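Local structure of surface-associated protein CshB (Streptococcus gordonii, 6YZG) at residues A[2-7]-A[35-40]; A[140-145]-A[161-166]; A[151-156]-A[209-214]; A[198-201]-A[207-210]. The protein serves as a streptococcal cell-wall-anchored adhesin, here represented mainly by its non-repetitive domain 2, which probably takes part in fibronectin binding. All blocks are in the same frame, centred on the assembly; numbering follows the deposited sequence.

How the contacts relate
Contacts 1 and 2 both reach the larger antiparallel sheet, with centres about 17 Å apart and no direct touch. Contact 2 meets contact 3 directly: W163 NE1 packs 3.2 Å from F156 O, and F156 also lies against strand 134-144. Contacts 3 and 4 share K209 and Y210, their centres are about 10 Å apart, and F153 CE2 comes to 3.7 Å from I199 CD1, so the two form continuous packing. Contact 1 is about 30 Å from contact 4, centre to centre. The second subunit touches all four and supplies ladder partners to contacts 2 and 3. No binding site is assigned to any of the four contacts.

Contact 1 of 4, residues A[2-7]-A[35-40]; sequences LDFSDS and VTLTVK
The F4 ring takes L37 at its edge: CD1 of L37 lies near the ring plane, 4.1 Å from F4 CE1, and the two side chains cross at about a right angle. One face of the ring carries L2 CB from its own loop, offset toward the rim, and F25 meets F4 edge-to-face. L2 itself reaches on to the strand. Its CG is anti to the carbonyl carbon (chi1 -64°) and the chain extends at chi2, so CD1 meets L37 CD1 tip to tip at 4.0 Å, while the other methyl, CD2, stands 4.2 Å from V35 CG2. V35 and L37, two residues apart on strand 33-41, present the same side to the loop. That strand runs between 24-30 and 119-131 in an antiparallel sheet, and L2 and F4 cover part of its face ahead of strand 10-11. The loop is shaped by a type I turn from D3 to D6 and by an Asx turn, in which D3 OD1 accepts from S5 N at 2.9 Å and, through its syn lone pair, from S5 OG at 2.6 Å. M258, M260 and F262 of the second subunit pack against F4, L37 and L2 with V35, respectively.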
loop_
_atom_site.group_PDB
_atom_site.type_symbol
_atom_site.label_atom_id
_atom_site.label_comp_id
_atom_site.label_asym_id
_atom_site.label_seq_id
_atom_site.Cartn_x
_atom_site.Cartn_y
_atom_site.Cartn_z
ATOM N N LEU A 2 17.464 9.161 14.321
ATOM C CA LEU A 2 17.213 9.459 15.757
ATOM C C LEU A 2 16.219 8.488 16.342
ATOM O O LEU A 2 15.176 8.185 15.756
ATOM C CB LEU A 2 16.714 10.882 15.907
ATOM C CG LEU A 2 17.690 11.987 15.493
ATOM C CD1 LEU A 2 17.065 13.333 15.645
ATOM C CD2 LEU A 2 19.023 11.893 16.239
ATOM N N ASP A 3 16.530 8.056 17.577
ATOM C CA ASP A 3 15.662 7.208 18.413
ATOM C C ASP A 3 14.793 8.098 19.268
ATOM O O ASP A 3 15.175 8.545 20.355
ATOM C CB ASP A 3 16.483 6.234 19.271
ATOM C CG ASP A 3 15.611 5.332 20.117
ATOM O OD1 ASP A 3 14.423 5.448 20.091
ATOM O OD2 ASP A 3 16.228 4.486 20.879
ATOM N N PHE A 4 13.612 8.423 18.765
ATOM C CA PHE A 4 12.692 9.280 19.491
ATOM C C PHE A 4 12.056 8.580 20.669
ATOM O O PHE A 4 11.377 9.275 21.497
ATOM C CB PHE A 4 11.650 9.801 18.514
ATOM C CG PHE A 4 12.183 10.736 17.458
ATOM C CD1 PHE A 4 12.851 11.918 17.845
ATOM C CD2 PHE A 4 12.042 10.472 16.096
ATOM C CE1 PHE A 4 13.328 12.813 16.880
ATOM C CE2 PHE A 4 12.581 11.350 15.168
ATOM C CZ PHE A 4 13.175 12.515 15.556
ATOM N N SER A 5 12.257 7.284 20.831
ATOM C CA SER A 5 11.637 6.529 21.955
ATOM C C SER A 5 12.467 6.701 23.224
ATOM O O SER A 5 11.971 6.237 24.290
ATOM C CB SER A 5 11.472 5.050 21.630
ATOM O OG SER A 5 12.723 4.359 21.772
ATOM N N ASP A 6 13.707 7.198 23.144
ATOM C CA ASP A 6 14.576 7.332 24.347
ATOM C C ASP A 6 14.029 8.463 25.222
ATOM O O ASP A 6 14.161 9.642 24.894
ATOM C CB ASP A 6 16.010 7.565 23.906
ATOM C CG ASP A 6 16.971 7.631 25.074
ATOM O OD1 ASP A 6 17.383 6.581 25.498
ATOM O OD2 ASP A 6 17.346 8.756 25.498
ATOM N N SER A 7 13.288 8.147 26.291
ATOM C CA SER A 7 12.565 9.170 27.064
ATOM C C SER A 7 13.522 10.203 27.655
ATOM O O SER A 7 13.158 11.356 27.724
ATOM C CB SER A 7 11.732 8.488 28.157
ATOM O OG SER A 7 12.589 7.709 28.962
ATOM N N VAL A 35 23.369 16.768 18.793
ATOM C CA VAL A 35 22.271 17.435 18.065
ATOM C C VAL A 35 21.175 17.789 19.044
ATOM O O VAL A 35 20.818 17.019 19.951
ATOM C CB VAL A 35 21.742 16.540 16.939
ATOM C CG1 VAL A 35 22.787 16.249 15.892
ATOM C CG2 VAL A 35 21.127 15.278 17.421
ATOM N N THR A 36 20.657 18.995 18.862
ATOM C CA THR A 36 19.564 19.471 19.712
ATOM C C THR A 36 18.461 19.931 18.789
ATOM O O THR A 36 18.718 20.836 17.934
ATOM C CB THR A 36 19.980 20.619 20.621
ATOM O OG1 THR A 36 21.120 20.216 21.426
ATOM C CG2 THR A 36 18.849 21.037 21.517
ATOM N N LEU A 37 17.269 19.400 18.938
ATOM C CA LEU A 37 16.067 19.819 18.227
ATOM C C LEU A 37 15.215 20.583 19.236
ATOM O O LEU A 37 15.001 20.112 20.375
ATOM C CB LEU A 37 15.216 18.654 17.728
ATOM C CG LEU A 37 15.895 17.567 16.914
ATOM C CD1 LEU A 37 14.872 16.575 16.388
ATOM C CD2 LEU A 37 16.877 18.033 15.889
ATOM N N THR A 38 14.700 21.730 18.831
ATOM C CA THR A 38 13.765 22.499 19.656
ATOM C C THR A 38 12.482 22.723 18.874
ATOM O O THR A 38 12.575 23.141 17.715
ATOM C CB THR A 38 14.325 23.870 20.050
ATOM O OG1 THR A 38 15.601 23.703 20.704
ATOM C CG2 THR A 38 13.401 24.611 20.982
ATOM N N VAL A 39 11.337 22.406 19.455
ATOM C CA VAL A 39 10.061 22.663 18.765
ATOM C C VAL A 39 9.809 24.151 18.652
ATOM O O VAL A 39 9.728 24.844 19.713
ATOM C CB VAL A 39 8.913 21.951 19.450
ATOM C CG1 VAL A 39 7.645 22.285 18.730
ATOM C CG2 VAL A 39 9.142 20.465 19.574
ATOM N N LYS A 40 9.766 24.687 17.435
ATOM C CA LYS A 40 9.529 26.134 17.191
ATOM C C LYS A 40 8.022 26.359 16.987
ATOM O O LYS A 40 7.511 27.408 17.396
ATOM C CB LYS A 40 10.303 26.537 15.935
ATOM C CG LYS A 40 10.166 27.996 15.539
ATOM C CD LYS A 40 11.015 28.342 14.353
ATOM C CE LYS A 40 11.008 29.824 14.060
ATOM N NZ LYS A 40 12.355 30.259 13.634
#

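Contact 2 of 4, residues A[140-145]-A[161-166]; sequences VVMADG and TGWEYM
M142 and W163 make a Met-aromatic contact in which the two side chains cross obliquely, joining the end of strand 134-144 to the loop that enters strand 164-170. The sulfur approaches the far end of the indole: M142 SD is 3.9 Å from W163 CH2 and 5.2 Å from the centroid of the six-membered ring, 73° off its normal, an oblique approach. The methionine reaches there with an extended second torsion; the bend comes only at chi3 (87°), which turns CE aside and leaves SD as the atom nearest the ring. W163 starts out neither toward nor away from residues 140-145, and the far end of its indole closes the distance. No hydrogen bond joins the two segments. Instead V140 to A143, and likewise E164 and Y165, pair in an antiparallel ladder with the second subunit, so the sheet runs on across the interface, and V238 of that subunit packs on W163. The pyrrole nitrogen of W163 turns to the neighbouring strand 153-158, where F156 O is at most a weak partner. One residue back from M142, an apolar contact is made with M166, whose CB points toward the 140-145 segment: V141 CG1 stands 4.4 Å from M166 CG.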
loop_
_atom_site.group_PDB
_atom_site.type_symbol
_atom_site.label_atom_id
_atom_site.label_comp_id
_atom_site.label_asym_id
_atom_site.label_seq_id
_atom_site.Cartn_x
_atom_site.Cartn_y
_atom_site.Cartn_z
ATOM N N VAL A 140 21.326 16.617 7.370
ATOM C CA VAL A 140 20.069 16.075 7.917
ATOM C C VAL A 140 19.399 15.241 6.856
ATOM O O VAL A 140 19.312 15.666 5.700
ATOM C CB VAL A 140 19.120 17.174 8.337
ATOM C CG1 VAL A 140 17.831 16.607 8.816
ATOM C CG2 VAL A 140 19.744 18.045 9.409
ATOM N N VAL A 141 18.983 14.042 7.238
ATOM C CA VAL A 141 18.183 13.176 6.331
ATOM C C VAL A 141 16.781 13.009 6.911
ATOM O O VAL A 141 16.619 13.020 8.142
ATOM C CB VAL A 141 18.805 11.796 6.066
ATOM C CG1 VAL A 141 20.052 11.990 5.207
ATOM C CG2 VAL A 141 19.098 11.035 7.344
ATOM N N MET A 142 15.795 12.929 6.031
ATOM C CA MET A 142 14.390 12.819 6.476
ATOM C C MET A 142 13.629 11.852 5.550
ATOM O O MET A 142 13.992 11.681 4.420
ATOM C CB MET A 142 13.722 14.213 6.557
ATOM C CG MET A 142 14.100 15.072 7.861
ATOM S SD MET A 142 13.188 16.626 7.835
ATOM C CE MET A 142 11.754 15.932 8.655
ATOM N N ALA A 143 12.624 11.192 6.124
ATOM C CA ALA A 143 11.737 10.285 5.390
ATOM C C ALA A 143 10.431 10.195 6.144
ATOM O O ALA A 143 10.337 10.526 7.326
ATOM C CB ALA A 143 12.360 8.885 5.265
ATOM N N ASP A 144 9.398 9.746 5.408
ATOM C CA ASP A 144 8.134 9.304 6.020
ATOM C C ASP A 144 8.274 7.818 6.275
ATOM O O ASP A 144 8.445 7.089 5.311
ATOM C CB ASP A 144 6.937 9.581 5.102
ATOM C CG ASP A 144 5.573 9.204 5.649
ATOM O OD1 ASP A 144 5.460 8.658 6.736
ATOM O OD2 ASP A 144 4.595 9.505 4.924
ATOM N N GLY A 145 8.127 7.415 7.517
ATOM C CA GLY A 145 8.282 5.982 7.857
ATOM C C GLY A 145 7.086 5.154 7.422
ATOM O O GLY A 145 7.199 3.902 7.483
ATOM N N THR A 161 20.164 23.537 2.416
ATOM C CA THR A 161 20.271 23.258 0.986
ATOM C C THR A 161 19.003 22.592 0.481
ATOM O O THR A 161 18.377 21.795 1.168
ATOM C CB THR A 161 21.534 22.491 0.644
ATOM O OG1 THR A 161 21.547 21.217 1.286
ATOM C CG2 THR A 161 22.764 23.265 1.047
ATOM N N GLY A 162 18.672 22.812 -0.757
ATOM C CA GLY A 162 17.524 22.152 -1.361
ATOM C C GLY A 162 17.698 20.659 -1.399
ATOM O O GLY A 162 18.805 20.118 -1.502
ATOM N N TRP A 163 16.576 19.975 -1.262
ATOM C CA TRP A 163 16.580 18.520 -1.019
ATOM C C TRP A 163 17.340 17.750 -2.073
ATOM O O TRP A 163 17.103 17.961 -3.281
ATOM C CB TRP A 163 15.139 18.037 -0.899
ATOM C CG TRP A 163 14.417 18.589 0.287
ATOM C CD1 TRP A 163 13.420 19.533 0.268
ATOM C CD2 TRP A 163 14.606 18.260 1.682
ATOM N NE1 TRP A 163 12.957 19.765 1.528
ATOM C CE2 TRP A 163 13.678 19.021 2.423
ATOM C CE3 TRP A 163 15.476 17.405 2.350
ATOM C CZ2 TRP A 163 13.580 18.869 3.806
ATOM C CZ3 TRP A 163 15.404 17.303 3.709
ATOM C CH2 TRP A 163 14.456 18.022 4.436
ATOM N N GLU A 164 18.107 16.794 -1.625
ATOM C CA GLU A 164 18.855 15.858 -2.514
ATOM C C GLU A 164 18.422 14.427 -2.222
ATOM O O GLU A 164 18.311 14.039 -1.031
ATOM C CB GLU A 164 20.348 15.974 -2.300
ATOM C CG GLU A 164 21.166 15.274 -3.337
ATOM C CD GLU A 164 22.668 15.464 -3.203
ATOM O OE1 GLU A 164 23.419 15.146 -4.195
ATOM O OE2 GLU A 164 23.142 15.836 -2.154
ATOM N N TYR A 165 18.123 13.661 -3.243
ATOM C CA TYR A 165 17.662 12.271 -3.079
ATOM C C TYR A 165 18.835 11.369 -2.727
ATOM O O TYR A 165 19.839 11.368 -3.425
ATOM C CB TYR A 165 16.968 11.794 -4.331
ATOM C CG TYR A 165 16.495 10.353 -4.292
ATOM C CD1 TYR A 165 15.541 9.939 -3.400
ATOM C CD2 TYR A 165 17.031 9.414 -5.141
ATOM C CE1 TYR A 165 15.054 8.640 -3.377
ATOM C CE2 TYR A 165 16.557 8.109 -5.125
ATOM C CZ TYR A 165 15.610 7.716 -4.219
ATOM O OH TYR A 165 15.122 6.407 -4.196
ATOM N N MET A 166 18.754 10.651 -1.633
ATOM C CA MET A 166 19.836 9.793 -1.107
ATOM C C MET A 166 19.675 8.338 -1.492
ATOM O O MET A 166 20.684 7.630 -1.467
ATOM C CB MET A 166 19.818 9.914 0.407
ATOM C CG MET A 166 20.114 11.263 0.890
ATOM S SD MET A 166 21.764 11.846 0.505
ATOM C CE MET A 166 21.401 12.894 -0.879
#

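Contact 3 of 4, residues A[151-156]-A[209-214]; sequences GEFAIF and KYLSPD
Y210 leaves the loop with its CB directed at strand 153-158 and meets F153 at once, CB lying 4.1 Å from F153 CD2. The first torsion (chi1 -86°) sets CG on the side of the backbone N, and the ring comes to lie between two strand side chains. Its CD2 does most of the touching, 4.0 Å from F153 CD2 and equally 4.0 Å from I155 CD1, and the tyrosine crosses each of these side chains at about a right angle. The rings approach obliquely. At the tip, the hydroxyl oxygen is hydrogen-bonded to N120 OD1, which satisfies a polar group on a largely buried side chain. I155 CD1 also rests 3.6 Å from the carbonyl oxygen Y210 O. On the far part of the F153 ring L211 takes over, its CD2 methyl 3.7 Å from F153 CE1, while the carbonyl oxygen of G151 sits above the centre of one F153 face. Beyond these, the loop folds into an ST turn, S212 OG accepting from D214 N at 3.1 Å. The loop thus lies on one side of strand 153-158. That strand pairs with 224-229 in its own chain and with a strand of the second subunit, P227 packs on both F153 and I155, and helix 49-55 adjoins the loop at K209 and P213.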
loop_
_atom_site.group_PDB
_atom_site.type_symbol
_atom_site.label_atom_id
_atom_site.label_comp_id
_atom_site.label_asym_id
_atom_site.label_seq_id
_atom_site.Cartn_x
_atom_site.Cartn_y
_atom_site.Cartn_z
ATOM N N GLY A 151 -4.010 9.885 -1.381
ATOM C CA GLY A 151 -4.655 10.860 -0.496
ATOM C C GLY A 151 -3.966 11.059 0.825
ATOM O O GLY A 151 -4.571 11.657 1.693
ATOM N N GLU A 152 -2.756 10.551 0.970
ATOM C CA GLU A 152 -1.998 10.644 2.250
ATOM C C GLU A 152 -0.764 11.498 1.960
ATOM O O GLU A 152 -0.001 11.148 1.073
ATOM C CB GLU A 152 -1.604 9.292 2.853
ATOM C CG GLU A 152 -2.821 8.423 3.169
ATOM C CD GLU A 152 -2.494 7.033 3.694
ATOM O OE1 GLU A 152 -1.681 6.354 3.045
ATOM O OE2 GLU A 152 -3.019 6.649 4.739
ATOM N N PHE A 153 -0.591 12.617 2.667
ATOM C CA PHE A 153 0.451 13.609 2.349
ATOM C C PHE A 153 1.449 13.708 3.484
ATOM O O PHE A 153 1.066 13.911 4.654
ATOM C CB PHE A 153 -0.199 14.978 2.095
ATOM C CG PHE A 153 -1.352 14.983 1.102
ATOM C CD1 PHE A 153 -1.312 14.218 -0.047
ATOM C CD2 PHE A 153 -2.474 15.688 1.387
ATOM C CE1 PHE A 153 -2.377 14.224 -0.926
ATOM C CE2 PHE A 153 -3.597 15.637 0.567
ATOM C CZ PHE A 153 -3.500 14.981 -0.640
ATOM N N ALA A 154 2.734 13.675 3.122
ATOM C CA ALA A 154 3.834 14.096 4.021
ATOM C C ALA A 154 4.731 15.032 3.223
ATOM O O ALA A 154 5.164 14.710 2.107
ATOM C CB ALA A 154 4.565 12.905 4.578
ATOM N N ILE A 155 4.989 16.181 3.821
ATOM C CA ILE A 155 5.739 17.287 3.173
ATOM C C ILE A 155 6.904 17.622 4.099
ATOM O O ILE A 155 6.690 17.784 5.305
ATOM C CB ILE A 155 4.849 18.520 2.941
ATOM C CG1 ILE A 155 3.683 18.159 2.009
ATOM C CG2 ILE A 155 5.671 19.673 2.400
ATOM C CD1 ILE A 155 2.559 19.175 2.059
ATOM N N PHE A 156 8.082 17.878 3.556
ATOM C CA PHE A 156 9.316 18.215 4.276
ATOM C C PHE A 156 9.787 19.593 3.855
ATOM O O PHE A 156 9.904 19.829 2.629
ATOM C CB PHE A 156 10.397 17.184 3.957
ATOM C CG PHE A 156 10.001 15.736 4.164
ATOM C CD1 PHE A 156 9.206 15.127 3.199
ATOM C CD2 PHE A 156 10.333 15.040 5.321
ATOM C CE1 PHE A 156 8.812 13.809 3.350
ATOM C CE2 PHE A 156 9.926 13.712 5.473
ATOM C CZ PHE A 156 9.161 13.126 4.475
ATOM N N LYS A 209 -3.426 22.132 -3.322
ATOM C CA LYS A 209 -2.242 23.002 -3.086
ATOM C C LYS A 209 -1.371 22.410 -1.959
ATOM O O LYS A 209 -0.375 23.053 -1.612
ATOM C CB LYS A 209 -2.598 24.471 -2.890
ATOM C CG LYS A 209 -3.279 25.066 -4.126
ATOM C CD LYS A 209 -2.468 24.829 -5.396
ATOM C CE LYS A 209 -3.118 25.338 -6.679
ATOM N NZ LYS A 209 -3.225 26.812 -6.681
ATOM N N TYR A 210 -1.646 21.231 -1.423
ATOM C CA TYR A 210 -0.635 20.421 -0.676
ATOM C C TYR A 210 0.267 19.723 -1.681
ATOM O O TYR A 210 1.359 19.329 -1.290
ATOM C CB TYR A 210 -1.303 19.435 0.271
ATOM C CG TYR A 210 -1.659 19.973 1.630
ATOM C CD1 TYR A 210 -2.326 21.175 1.808
ATOM C CD2 TYR A 210 -1.335 19.263 2.769
ATOM C CE1 TYR A 210 -2.633 21.632 3.067
ATOM C CE2 TYR A 210 -1.660 19.697 4.039
ATOM C CZ TYR A 210 -2.294 20.898 4.198
ATOM O OH TYR A 210 -2.694 21.358 5.436
ATOM N N LEU A 211 -0.185 19.425 -2.893
ATOM C CA LEU A 211 0.596 18.670 -3.863
ATOM C C LEU A 211 1.790 19.473 -4.311
ATOM O O LEU A 211 1.759 20.715 -4.335
ATOM C CB LEU A 211 -0.329 18.287 -5.014
ATOM C CG LEU A 211 -1.529 17.426 -4.646
ATOM C CD1 LEU A 211 -2.288 17.026 -5.905
ATOM C CD2 LEU A 211 -1.139 16.277 -3.771
ATOM N N SER A 212 2.847 18.771 -4.685
ATOM C CA SER A 212 4.055 19.458 -5.190
ATOM C C SER A 212 3.753 20.197 -6.479
ATOM O O SER A 212 3.143 19.651 -7.403
ATOM C CB SER A 212 5.171 18.484 -5.416
ATOM O OG SER A 212 6.345 19.214 -5.776
ATOM N N PRO A 213 4.250 21.407 -6.636
ATOM C CA PRO A 213 4.241 22.082 -7.949
ATOM C C PRO A 213 5.091 21.349 -8.976
ATOM O O PRO A 213 4.868 21.461 -10.162
ATOM C CB PRO A 213 4.930 23.424 -7.620
ATOM C CG PRO A 213 4.685 23.675 -6.210
ATOM C CD PRO A 213 4.700 22.305 -5.570
ATOM N N ASP A 214 6.065 20.563 -8.514
ATOM C CA ASP A 214 7.055 19.831 -9.339
ATOM C C ASP A 214 6.571 18.402 -9.467
ATOM O O ASP A 214 6.880 17.542 -8.646
ATOM C CB ASP A 214 8.436 19.952 -8.704
ATOM C CG ASP A 214 9.477 19.151 -9.409
ATOM O OD1 ASP A 214 9.198 18.523 -10.470
ATOM O OD2 ASP A 214 10.552 19.019 -8.796
#

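Contact 4 of 4, residues A[198-201]-A[207-210]; sequences LILK and WYKY
W207 gives up the most surface here, and I199 and L200 follow with nearly equal shares. I199 lies over a face of the indole: its CG1 is 3.8 Å from the centroid of the six-membered ring and 12° off the normal, a CH-pi contact made almost straight down onto the ring. The chain of I199 is extended, CG1 anti to the backbone N (chi1 -172°), which carries CD1 onward to 3.9 Å from W207 CE3, so two successive carbons follow the same face. L200 comes in from that same side of the indole plane, but nearer the root. Its CD2 is 3.7 Å from W207 CB and 3.8 Å from W207 CD1, and the two side chains slide past each other in opposite directions. A251 of the second subunit packs on both I199 and W207. The segments belong to the weakly bonded helix 198-201 and to the short 3-10 segment 207-209, joined by five residues. W207 NE1 is 3.0 Å from I199 O, yet the angle is too poor for a hydrogen bond; its N-H is used on D202 O in that connection. The contact between the segments is therefore apolar, while one hydrogen bond at the nitrogen satisfies the buried indole and should limit its rotation beneath I199.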
loop_
_atom_site.group_PDB
_atom_site.type_symbol
_atom_site.label_atom_id
_atom_site.label_comp_id
_atom_site.label_asym_id
_atom_site.label_seq_id
_atom_site.Cartn_x
_atom_site.Cartn_y
_atom_site.Cartn_z
ATOM N N LEU A 198 -11.974 10.682 2.585
ATOM C CA LEU A 198 -12.276 11.490 3.771
ATOM C C LEU A 198 -11.564 12.861 3.728
ATOM O O LEU A 198 -12.110 13.931 4.088
ATOM C CB LEU A 198 -11.869 10.722 5.028
ATOM C CG LEU A 198 -12.034 11.481 6.327
ATOM C CD1 LEU A 198 -13.510 11.622 6.657
ATOM C CD2 LEU A 198 -11.267 10.767 7.439
ATOM N N ILE A 199 -10.296 12.884 3.314
ATOM C CA ILE A 199 -9.477 14.094 3.345
ATOM C C ILE A 199 -10.144 15.180 2.459
ATOM O O ILE A 199 -10.242 16.332 2.878
ATOM C CB ILE A 199 -8.023 13.776 2.991
ATOM C CG1 ILE A 199 -7.228 15.053 3.262
ATOM C CG2 ILE A 199 -7.830 13.307 1.577
ATOM C CD1 ILE A 199 -5.749 14.791 3.441
ATOM N N LEU A 200 -10.605 14.808 1.252
ATOM C CA LEU A 200 -11.163 15.792 0.310
ATOM C C LEU A 200 -12.536 16.263 0.752
ATOM O O LEU A 200 -12.983 17.350 0.342
ATOM C CB LEU A 200 -11.212 15.237 -1.105
ATOM C CG LEU A 200 -9.859 14.835 -1.680
ATOM C CD1 LEU A 200 -10.033 14.454 -3.127
ATOM C CD2 LEU A 200 -8.845 15.942 -1.537
ATOM N N LYS A 201 -13.138 15.550 1.678
ATOM C CA LYS A 201 -14.376 16.040 2.303
ATOM C C LYS A 201 -14.132 17.174 3.279
ATOM O O LYS A 201 -15.093 17.916 3.639
ATOM C CB LYS A 201 -15.173 14.918 2.974
ATOM C CG LYS A 201 -15.609 13.808 2.042
ATOM C CD LYS A 201 -16.314 12.712 2.747
ATOM C CE LYS A 201 -16.510 11.543 1.820
ATOM N NZ LYS A 201 -17.231 10.460 2.522
ATOM N N TRP A 207 -6.648 20.975 -0.742
ATOM C CA TRP A 207 -5.682 19.859 -0.698
ATOM C C TRP A 207 -4.906 19.834 -1.993
ATOM O O TRP A 207 -3.799 19.289 -2.005
ATOM C CB TRP A 207 -6.431 18.540 -0.459
ATOM C CG TRP A 207 -7.160 18.598 0.834
ATOM C CD1 TRP A 207 -8.507 18.791 0.998
ATOM C CD2 TRP A 207 -6.601 18.677 2.162
ATOM N NE1 TRP A 207 -8.790 18.888 2.310
ATOM C CE2 TRP A 207 -7.662 18.792 3.098
ATOM C CE3 TRP A 207 -5.297 18.594 2.689
ATOM C CZ2 TRP A 207 -7.507 18.860 4.471
ATOM C CZ3 TRP A 207 -5.140 18.652 4.034
ATOM C CH2 TRP A 207 -6.198 18.816 4.932
ATOM N N TYR A 208 -5.440 20.322 -3.112
ATOM C CA TYR A 208 -4.669 20.307 -4.372
ATOM C C TYR A 208 -3.415 21.165 -4.214
ATOM O O TYR A 208 -2.414 20.909 -4.954
ATOM C CB TYR A 208 -5.504 20.810 -5.549
ATOM C CG TYR A 208 -6.701 19.953 -5.769
ATOM C CD1 TYR A 208 -6.577 18.617 -6.110
ATOM C CD2 TYR A 208 -7.971 20.502 -5.654
ATOM C CE1 TYR A 208 -7.705 17.822 -6.341
ATOM C CE2 TYR A 208 -9.091 19.706 -5.803
ATOM C CZ TYR A 208 -8.963 18.371 -6.152
ATOM O OH TYR A 208 -10.113 17.625 -6.312
ATOM N N LYS A 209 -3.426 22.132 -3.322
ATOM C CA LYS A 209 -2.242 23.002 -3.086
ATOM C C LYS A 209 -1.371 22.410 -1.959
ATOM O O LYS A 209 -0.375 23.053 -1.612
ATOM C CB LYS A 209 -2.598 24.471 -2.890
ATOM C CG LYS A 209 -3.279 25.066 -4.126
ATOM C CD LYS A 209 -2.468 24.829 -5.396
ATOM C CE LYS A 209 -3.118 25.338 -6.679
ATOM N NZ LYS A 209 -3.225 26.812 -6.681
ATOM N N TYR A 210 -1.646 21.231 -1.423
ATOM C CA TYR A 210 -0.635 20.421 -0.676
ATOM C C TYR A 210 0.267 19.723 -1.681
ATOM O O TYR A 210 1.359 19.329 -1.290
ATOM C CB TYR A 210 -1.303 19.435 0.271
ATOM C CG TYR A 210 -1.659 19.973 1.630
ATOM C CD1 TYR A 210 -2.326 21.175 1.808
ATOM C CD2 TYR A 210 -1.335 19.263 2.769
ATOM C CE1 TYR A 210 -2.633 21.632 3.067
ATOM C CE2 TYR A 210 -1.660 19.697 4.039
ATOM C CZ TYR A 210 -2.294 20.898 4.198
ATOM O OH TYR A 210 -2.694 21.358 5.436
#